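Local coordinates for hypothetical protein (Rhodococcus sp., PDB 2NS0) that is of unknown function but probably has a winged-helix-like fold of the helix-turn-helix class, a kind that often binds nucleic acid, at residues 60-65 with 78-83; 48-53 with 68-73; 10-15 with 28-33. All coordinates share one frame; numbering follows the deposited sequence.

Contact 1: 60-65 with 78-83; sequences EVTQKG and RIRWTR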
loop_
_atom_site.group_PDB
_atom_site.type_symbol
_atom_site.label_atom_id
_atom_site.label_comp_id
_atom_site.label_asym_id
_atom_site.label_seq_id
_atom_site.Cartn_x
_atom_site.Cartn_y
_atom_site.Cartn_z
ATOM N N GLU A 60 4.196 -2.592 6.843
ATOM C CA GLU A 60 5.301 -3.259 6.154
ATOM C C GLU A 60 4.844 -3.722 4.779
ATOM O O GLU A 60 3.667 -4.102 4.567
ATOM C CB GLU A 60 5.785 -4.499 6.920
ATOM C CG GLU A 60 6.452 -4.182 8.242
ATOM C CD GLU A 60 6.598 -5.390 9.113
ATOM O OE1 GLU A 60 5.600 -6.145 9.270
ATOM O OE2 GLU A 60 7.725 -5.600 9.612
ATOM N N VAL A 61 5.788 -3.746 3.856
ATOM C CA VAL A 61 5.505 -4.238 2.524
ATOM C C VAL A 61 6.299 -5.542 2.415
ATOM O O VAL A 61 7.474 -5.602 2.862
ATOM C CB VAL A 61 6.000 -3.221 1.440
ATOM C CG1 VAL A 61 5.878 -3.825 0.030
ATOM C CG2 VAL A 61 5.302 -1.831 1.570
ATOM N N THR A 62 5.668 -6.582 1.860
ATOM C CA THR A 62 6.310 -7.880 1.683
ATOM C C THR A 62 6.214 -8.352 0.243
ATOM O O THR A 62 5.317 -7.977 -0.502
ATOM C CB THR A 62 5.738 -9.001 2.623
ATOM O OG1 THR A 62 4.399 -9.314 2.241
ATOM C CG2 THR A 62 5.770 -8.575 4.133
ATOM N N GLN A 63 7.174 -9.175 -0.138
ATOM C CA GLN A 63 7.173 -9.844 -1.421
ATOM C C GLN A 63 7.725 -11.242 -1.190
ATOM O O GLN A 63 8.801 -11.419 -0.634
ATOM C CB GLN A 63 8.038 -9.095 -2.415
ATOM C CG GLN A 63 7.832 -9.649 -3.783
ATOM C CD GLN A 63 8.583 -8.876 -4.812
ATOM O OE1 GLN A 63 7.974 -8.199 -5.632
ATOM N NE2 GLN A 63 9.903 -8.971 -4.796
ATOM N N LYS A 64 6.957 -12.233 -1.606
ATOM C CA LYS A 64 7.273 -13.605 -1.333
ATOM C C LYS A 64 7.605 -13.883 0.135
ATOM O O LYS A 64 8.505 -14.677 0.441
ATOM C CB LYS A 64 8.400 -14.060 -2.277
ATOM C CG LYS A 64 7.968 -13.866 -3.714
ATOM C CD LYS A 64 9.013 -14.155 -4.645
ATOM C CE LYS A 64 8.531 -13.730 -5.974
ATOM N NZ LYS A 64 9.552 -14.055 -6.928
ATOM N N GLY A 65 6.844 -13.259 1.026
ATOM C CA GLY A 65 7.011 -13.451 2.463
ATOM C C GLY A 65 8.070 -12.573 3.173
ATOM O O GLY A 65 8.067 -12.463 4.433
ATOM N N ARG A 78 2.735 -7.218 -1.181
ATOM C CA ARG A 78 1.621 -7.166 -0.214
ATOM C C ARG A 78 1.845 -6.016 0.755
ATOM O O ARG A 78 2.987 -5.679 1.040
ATOM C CB ARG A 78 1.551 -8.473 0.589
ATOM C CG ARG A 78 1.330 -9.748 -0.233
ATOM C CD ARG A 78 0.096 -9.636 -1.145
ATOM N NE ARG A 78 -1.177 -9.437 -0.423
ATOM C CZ ARG A 78 -2.349 -9.347 -1.051
ATOM N NH1 ARG A 78 -2.397 -9.432 -2.369
ATOM N NH2 ARG A 78 -3.480 -9.178 -0.388
ATOM N N ILE A 79 0.766 -5.406 1.259
ATOM C CA ILE A 79 0.889 -4.339 2.292
ATOM C C ILE A 79 0.125 -4.735 3.542
ATOM O O ILE A 79 -1.032 -5.103 3.437
ATOM C CB ILE A 79 0.354 -2.953 1.780
ATOM C CG1 ILE A 79 0.973 -2.596 0.415
ATOM C CG2 ILE A 79 0.585 -1.852 2.801
ATOM C CD1 ILE A 79 0.163 -1.473 -0.388
ATOM N N ARG A 80 0.775 -4.673 4.708
ATOM C CA ARG A 80 0.192 -5.096 5.989
ATOM C C ARG A 80 0.530 -4.070 7.078
ATOM O O ARG A 80 1.555 -3.359 6.999
ATOM C CB ARG A 80 0.737 -6.498 6.418
ATOM C CG ARG A 80 2.217 -6.485 6.853
ATOM C CD ARG A 80 2.830 -7.866 6.774
ATOM N NE ARG A 80 4.120 -7.923 7.467
ATOM C CZ ARG A 80 4.903 -8.997 7.573
ATOM N NH1 ARG A 80 4.583 -10.197 7.022
ATOM N NH2 ARG A 80 6.020 -8.860 8.262
ATOM N N TRP A 81 -0.330 -3.973 8.083
ATOM C CA TRP A 81 0.023 -3.268 9.320
ATOM C C TRP A 81 1.281 -3.911 9.900
ATOM O O TRP A 81 1.424 -5.143 9.915
ATOM C CB TRP A 81 -1.101 -3.440 10.331
ATOM C CG TRP A 81 -2.383 -2.676 10.068
ATOM C CD1 TRP A 81 -3.659 -3.180 10.112
ATOM C CD2 TRP A 81 -2.510 -1.278 9.742
ATOM N NE1 TRP A 81 -4.557 -2.190 9.863
ATOM C CE2 TRP A 81 -3.885 -1.010 9.620
ATOM C CE3 TRP A 81 -1.586 -0.223 9.569
ATOM C CZ2 TRP A 81 -4.391 0.288 9.332
ATOM C CZ3 TRP A 81 -2.068 1.050 9.274
ATOM C CH2 TRP A 81 -3.471 1.299 9.153
ATOM N N THR A 82 2.204 -3.096 10.383
ATOM C CA THR A 82 3.266 -3.594 11.250
ATOM C C THR A 82 2.631 -4.178 12.529
ATOM O O THR A 82 1.695 -3.589 13.112
ATOM C CB THR A 82 4.217 -2.457 11.622
ATOM O OG1 THR A 82 4.707 -1.874 10.421
ATOM C CG2 THR A 82 5.419 -2.938 12.421
ATOM N N ARG A 83 3.120 -5.340 12.957
ATOM C CA ARG A 83 2.627 -5.935 14.203
ATOM C C ARG A 83 3.707 -6.275 15.232
ATOM O O ARG A 83 3.494 -7.090 16.125
ATOM C CB ARG A 83 1.734 -7.154 13.909
ATOM C CG ARG A 83 0.340 -6.761 13.351
ATOM C CD ARG A 83 -0.628 -7.952 13.418
ATOM N NE ARG A 83 -0.858 -8.385 14.787
ATOM C CZ ARG A 83 -1.778 -7.845 15.582
ATOM N NH1 ARG A 83 -2.548 -6.845 15.130
ATOM N NH2 ARG A 83 -1.917 -8.281 16.838
HETATM O O HOH W 1 4.629 -7.089 11.676
HETATM O O HOH W 2 2.977 -10.572 4.242
HETATM O O HOH W 3 5.954 -12.525 5.907
#
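Glu-60 and Arg-80 form a salt bridge across their paired strands, on the face that also carries Thr-62. OE1 of Glu-60 takes NE and NH2 of Arg-80, each at 2.9 Å. This oxygen lies close to the guanidinium plane, whereas the two nitrogens reach it from above the carboxylate, from one face; the planes are 49° apart. CG2 of Thr-62 sits over one guanidinium face, 3.5 Å from NH1 of Arg-80. CG of Arg-80 stands between its backbone N and carbonyl carbon (chi1 71°), and the extended chain carries the guanidinium across to the neighbouring strand. Water 1 donates to OE1 and accepts from Arg-83 N, while water 2 joins NH1 to Thr-62 OG1. Cutting Arg-80 back to an alanine is likely to leave the Glu-60 carboxylate without its charged mate and to uncover the Thr-62 methyl. Behind them, backbone bonds pair Glu-60 with Arg-80 and Thr-62 with Arg-78 (Arg-78 N to Thr-62 O 2.8 Å). Between them Val-61 and Ile-79, a non-hydrogen-bonded pair, point to the opposite face, where Ile-79 meets helix 5-18. Such antiparallel pairing of central and last strands is consistent with the wing sheet of a winged-helix fold.

Contact 2: 48-53 with 68-73; sequences EAAGRL and VDPRSA
Arg-71 lays its guanidinium flat against Gly-51 through a single bend: CG lies beside the backbone N, anti to the carbonyl carbon, and the chain turns at chi3 (-60°) to bring the group over the helix backbone. Gly-51 CA sits over the centre of one guanidinium face, 3.4 Å from CZ of Arg-71. A beta carbon at this position would run into NE of Arg-71 as it is placed here. Glu-48, bent at chi2 (-70°), brings its carboxylate back over the aliphatic part of the arginine, OE1 lying 3.5 Å from Arg-71 CD. The charged ends do not meet, Glu-48 OE1 being 4.9 Å from Arg-71 NE, although the opposite charges probably attract. On the other flank Pro-70 presses CG to 3.5 Å from Gly-51 N and also touches the methyl of Ala-50.

The guanidinium is fixed from its own loop. Asp-69 OD1 takes NE of Arg-71 at 2.8 Å on the syn side, with a longer bond from NH2, both close to the guanidinium plane. The same oxygen accepts Arg-71 N, which closes an Asx turn. Asp-55, further along the helix, forms a salt bridge with NH1, and Arg-47, just before the segment, donates to Pro-70 O. The Asx turn and its salt bridge shape the loop after strand 66-67 where it packs on helix 43-55, probably in the wing region of a winged-helix-like fold.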
loop_
_atom_site.group_PDB
_atom_site.type_symbol
_atom_site.label_atom_id
_atom_site.label_comp_id
_atom_site.label_asym_id
_atom_site.label_seq_id
_atom_site.Cartn_x
_atom_site.Cartn_y
_atom_site.Cartn_z
ATOM N N GLU A 48 4.773 4.526 -3.758
ATOM C CA GLU A 48 5.445 5.610 -3.040
ATOM C C GLU A 48 4.779 5.846 -1.699
ATOM O O GLU A 48 5.456 5.980 -0.688
ATOM C CB GLU A 48 5.501 6.912 -3.853
ATOM C CG GLU A 48 6.372 6.836 -5.080
ATOM C CD GLU A 48 7.842 6.758 -4.744
ATOM O OE1 GLU A 48 8.267 7.277 -3.677
ATOM O OE2 GLU A 48 8.590 6.181 -5.557
ATOM N N ALA A 49 3.448 5.869 -1.700
ATOM C CA ALA A 49 2.673 6.009 -0.462
ATOM C C ALA A 49 2.952 4.907 0.556
ATOM O O ALA A 49 3.226 5.204 1.746
ATOM C CB ALA A 49 1.166 6.112 -0.773
ATOM N N ALA A 50 2.855 3.649 0.121
ATOM C CA ALA A 50 3.244 2.501 0.946
ATOM C C ALA A 50 4.690 2.681 1.484
ATOM O O ALA A 50 4.977 2.366 2.626
ATOM C CB ALA A 50 3.090 1.197 0.122
ATOM N N GLY A 51 5.592 3.212 0.655
ATOM C CA GLY A 51 7.013 3.425 1.073
ATOM C C GLY A 51 7.107 4.442 2.211
ATOM O O GLY A 51 7.820 4.239 3.201
ATOM N N ARG A 52 6.370 5.537 2.078
ATOM C CA ARG A 52 6.290 6.509 3.156
ATOM C C ARG A 52 5.707 5.939 4.467
ATOM O O ARG A 52 6.236 6.205 5.542
ATOM C CB ARG A 52 5.533 7.774 2.701
ATOM C CG ARG A 52 6.323 8.612 1.686
ATOM C CD ARG A 52 5.617 9.962 1.350
ATOM N NE ARG A 52 4.237 9.758 0.916
ATOM C CZ ARG A 52 3.849 9.568 -0.348
ATOM N NH1 ARG A 52 4.725 9.585 -1.354
ATOM N NH2 ARG A 52 2.562 9.377 -0.609
ATOM N N LEU A 53 4.626 5.162 4.385
ATOM C CA LEU A 53 4.043 4.561 5.578
ATOM C C LEU A 53 4.927 3.471 6.182
ATOM O O LEU A 53 4.923 3.256 7.391
ATOM C CB LEU A 53 2.639 4.009 5.282
ATOM C CG LEU A 53 1.611 5.096 4.978
ATOM C CD1 LEU A 53 0.231 4.426 4.758
ATOM C CD2 LEU A 53 1.548 6.119 6.050
ATOM N N VAL A 68 10.183 -5.984 2.146
ATOM C CA VAL A 68 10.881 -5.274 1.053
ATOM C C VAL A 68 10.481 -3.762 1.031
ATOM O O VAL A 68 9.480 -3.356 1.634
ATOM C CB VAL A 68 10.568 -5.910 -0.387
ATOM C CG1 VAL A 68 11.050 -7.386 -0.536
ATOM C CG2 VAL A 68 9.049 -5.761 -0.738
ATOM N N ASP A 69 11.252 -2.959 0.287
ATOM C CA ASP A 69 10.915 -1.587 -0.006
ATOM C C ASP A 69 10.095 -1.635 -1.291
ATOM O O ASP A 69 10.603 -2.105 -2.329
ATOM C CB ASP A 69 12.225 -0.819 -0.261
ATOM C CG ASP A 69 12.012 0.677 -0.543
ATOM O OD1 ASP A 69 10.912 1.118 -0.869
ATOM O OD2 ASP A 69 13.001 1.405 -0.493
ATOM N N PRO A 70 8.835 -1.135 -1.248
ATOM C CA PRO A 70 7.928 -1.129 -2.417
ATOM C C PRO A 70 8.444 -0.255 -3.556
ATOM O O PRO A 70 8.038 -0.429 -4.709
ATOM C CB PRO A 70 6.658 -0.461 -1.865
ATOM C CG PRO A 70 7.139 0.388 -0.781
ATOM C CD PRO A 70 8.172 -0.489 -0.098
ATOM N N ARG A 71 9.320 0.686 -3.222
ATOM C CA ARG A 71 9.888 1.594 -4.227
ATOM C C ARG A 71 10.934 0.893 -5.082
ATOM O O ARG A 71 11.181 1.316 -6.212
ATOM C CB ARG A 71 10.425 2.888 -3.569
ATOM C CG ARG A 71 9.296 3.808 -3.068
ATOM C CD ARG A 71 9.738 4.663 -1.891
ATOM N NE ARG A 71 10.166 3.825 -0.759
ATOM C CZ ARG A 71 10.289 4.270 0.486
ATOM N NH1 ARG A 71 10.025 5.539 0.785
ATOM N NH2 ARG A 71 10.680 3.445 1.436
ATOM N N SER A 72 11.515 -0.187 -4.553
ATOM C CA SER A 72 12.590 -0.985 -5.217
ATOM C C SER A 72 12.154 -2.316 -5.816
ATOM O O SER A 72 12.752 -2.784 -6.776
ATOM C CB SER A 72 13.677 -1.326 -4.217
ATOM O OG SER A 72 14.314 -0.143 -3.831
ATOM N N ALA A 73 11.145 -2.923 -5.201
ATOM C CA ALA A 73 10.671 -4.293 -5.488
ATOM C C ALA A 73 10.010 -4.381 -6.857
ATOM O O ALA A 73 9.245 -3.520 -7.237
ATOM C CB ALA A 73 9.670 -4.790 -4.385
#

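Contact 3: 10-15 with 28-33; sequences ECIRAL and SDVARA
Leu-15 meets helix 27-34 mainly through one methyl. From CB, directed toward that helix, the side chain runs through CG, anti to the carbonyl carbon (chi1 -65°), and neither of these atoms comes close to segment 28-33. At the tip, CD1 settles on the helix backbone, 3.4 Å from Asp-29 O and 3.6 Å from Val-30 N. The same methyl is 4.1 Å from Asp-29 CB and has looser contacts with Val-30 CG2 and Ala-33 CB, while CD2 only grazes Ala-33 CB.

One turn earlier, Cys-11 sets its sulfur between Val-30 and Ala-33. Because SG stands anti to the backbone N (chi1 -179°), it reaches both residues, 3.6 Å from Ala-33 CB and 3.7 Å from Val-30 CG1. Val-30 divides its two methyls: CG1 takes the cysteine, while CG2 lies 3.8 Å from Ile-12 CG1. The side-chain contacts are apolar; the axes of the two segments approach to 9.5 Å at an angle of 112°. The carboxylate of Asp-29 turns to another task, with OD2 accepting the backbone N of Cys-26 just before the helix.

Helix 43-55 packs against both partners, Ala-49 touching Ile-12 and Val-46 touching Val-30. On the sheet side, Ile-12 also reaches Ile-79 of strand 78-81, so Ile-12 joins helix 27-34, helix 43-55 and strand 78-81 within a three-helix core.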
loop_
_atom_site.group_PDB
_atom_site.type_symbol
_atom_site.label_atom_id
_atom_site.label_comp_id
_atom_site.label_asym_id
_atom_site.label_seq_id
_atom_site.Cartn_x
_atom_site.Cartn_y
_atom_site.Cartn_z
ATOM N N GLU A 10 -4.275 7.670 3.194
ATOM C CA GLU A 10 -5.533 7.471 3.937
ATOM C C GLU A 10 -6.271 6.273 3.406
ATOM O O GLU A 10 -6.884 5.546 4.155
ATOM C CB GLU A 10 -6.418 8.729 3.835
ATOM C CG GLU A 10 -7.942 8.499 4.048
ATOM C CD GLU A 10 -8.323 7.993 5.443
ATOM O OE1 GLU A 10 -7.421 7.842 6.295
ATOM O OE2 GLU A 10 -9.546 7.746 5.697
ATOM N N CYS A 11 -6.180 6.042 2.100
ATOM C CA CYS A 11 -6.802 4.870 1.490
ATOM C C CYS A 11 -6.113 3.566 1.911
ATOM O O CYS A 11 -6.811 2.601 2.219
ATOM C CB CYS A 11 -6.838 4.997 -0.029
ATOM S SG CYS A 11 -7.639 3.580 -0.793
ATOM N N ILE A 12 -4.772 3.522 1.914
ATOM C CA ILE A 12 -4.026 2.366 2.474
ATOM C C ILE A 12 -4.507 2.068 3.894
ATOM O O ILE A 12 -4.832 0.902 4.229
ATOM C CB ILE A 12 -2.485 2.572 2.455
ATOM C CG1 ILE A 12 -1.950 2.553 1.027
ATOM C CG2 ILE A 12 -1.740 1.435 3.250
ATOM C CD1 ILE A 12 -0.560 3.199 0.845
ATOM N N ARG A 13 -4.586 3.107 4.731
ATOM C CA ARG A 13 -5.012 2.923 6.150
ATOM C C ARG A 13 -6.438 2.424 6.221
ATOM O O ARG A 13 -6.738 1.530 6.975
ATOM C CB ARG A 13 -4.884 4.199 6.982
ATOM C CG ARG A 13 -3.443 4.593 7.219
ATOM C CD ARG A 13 -3.376 5.781 8.147
ATOM N NE ARG A 13 -2.032 6.320 8.268
ATOM C CZ ARG A 13 -1.673 7.538 7.893
ATOM N NH1 ARG A 13 -2.552 8.335 7.319
ATOM N NH2 ARG A 13 -0.428 7.968 8.081
ATOM N N ALA A 14 -7.303 3.003 5.418
ATOM C CA ALA A 14 -8.711 2.671 5.433
ATOM C C ALA A 14 -8.909 1.230 5.007
ATOM O O ALA A 14 -9.720 0.521 5.617
ATOM C CB ALA A 14 -9.484 3.590 4.501
ATOM N N LEU A 15 -8.223 0.800 3.935
ATOM C CA LEU A 15 -8.386 -0.586 3.472
ATOM C C LEU A 15 -7.794 -1.568 4.487
ATOM O O LEU A 15 -8.423 -2.551 4.802
ATOM C CB LEU A 15 -7.776 -0.817 2.099
ATOM C CG LEU A 15 -8.424 -0.063 0.924
ATOM C CD1 LEU A 15 -7.618 -0.218 -0.337
ATOM C CD2 LEU A 15 -9.842 -0.496 0.708
ATOM N N SER A 28 -3.029 -2.612 -6.209
ATOM C CA SER A 28 -4.246 -2.462 -7.007
ATOM C C SER A 28 -5.520 -2.280 -6.168
ATOM O O SER A 28 -6.446 -1.644 -6.636
ATOM C CB SER A 28 -4.400 -3.564 -8.086
ATOM O OG SER A 28 -4.840 -4.832 -7.570
ATOM N N ASP A 29 -5.570 -2.819 -4.948
ATOM C CA ASP A 29 -6.723 -2.607 -4.060
ATOM C C ASP A 29 -6.857 -1.102 -3.737
ATOM O O ASP A 29 -7.966 -0.566 -3.710
ATOM C CB ASP A 29 -6.548 -3.340 -2.713
ATOM C CG ASP A 29 -6.701 -4.870 -2.811
ATOM O OD1 ASP A 29 -7.371 -5.412 -3.726
ATOM O OD2 ASP A 29 -6.156 -5.539 -1.924
ATOM N N VAL A 30 -5.732 -0.446 -3.441
ATOM C CA VAL A 30 -5.683 1.003 -3.215
ATOM C C VAL A 30 -6.051 1.773 -4.500
ATOM O O VAL A 30 -6.921 2.624 -4.487
ATOM C CB VAL A 30 -4.256 1.447 -2.705
ATOM C CG1 VAL A 30 -4.267 2.922 -2.182
ATOM C CG2 VAL A 30 -3.741 0.518 -1.646
ATOM N N ALA A 31 -5.360 1.508 -5.611
ATOM C CA ALA A 31 -5.612 2.225 -6.862
ATOM C C ALA A 31 -7.087 2.121 -7.279
ATOM O O ALA A 31 -7.650 3.117 -7.704
ATOM C CB ALA A 31 -4.710 1.741 -7.958
ATOM N N ARG A 32 -7.703 0.945 -7.123
ATOM C CA ARG A 32 -9.087 0.720 -7.525
ATOM C C ARG A 32 -10.004 1.468 -6.571
ATOM O O ARG A 32 -11.048 1.942 -6.961
ATOM C CB ARG A 32 -9.492 -0.767 -7.517
ATOM C CG ARG A 32 -9.060 -1.642 -8.742
ATOM C CD ARG A 32 -9.617 -3.160 -8.713
ATOM N NE ARG A 32 -9.086 -3.954 -9.841
ATOM C CZ ARG A 32 -9.583 -3.955 -11.097
ATOM N NH1 ARG A 32 -10.669 -3.238 -11.458
ATOM N NH2 ARG A 32 -9.013 -4.707 -12.024
ATOM N N ALA A 33 -9.637 1.542 -5.303
ATOM C CA ALA A 33 -10.511 2.226 -4.346
ATOM C C ALA A 33 -10.534 3.717 -4.643
ATOM O O ALA A 33 -11.573 4.298 -4.560
ATOM C CB ALA A 33 -10.088 1.966 -2.903
#

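In the fold
The three contacts meet around the small core. Contacts 1 and 2, with centres about 10 Å apart, alternate along the chain and use the two edges of strand 59-63: Val-61 O and Val-68 N, 2.8 Å apart, probably form a hydrogen bond, and Val-61 CG2 packs on Pro-70 CD. Contact 3 comes earlier in the chain, its centre about 14 Å from that of contact 2 and about 15 Å from that of contact 1. Ile-12 links it to both, with CD1 3.5 Å from Ala-50 N and CG2 4.1 Å from Ile-79 CG2. No active site is established; a glycerol, probably from crystallisation, lies about 3 Å from the Trp-81 side chain.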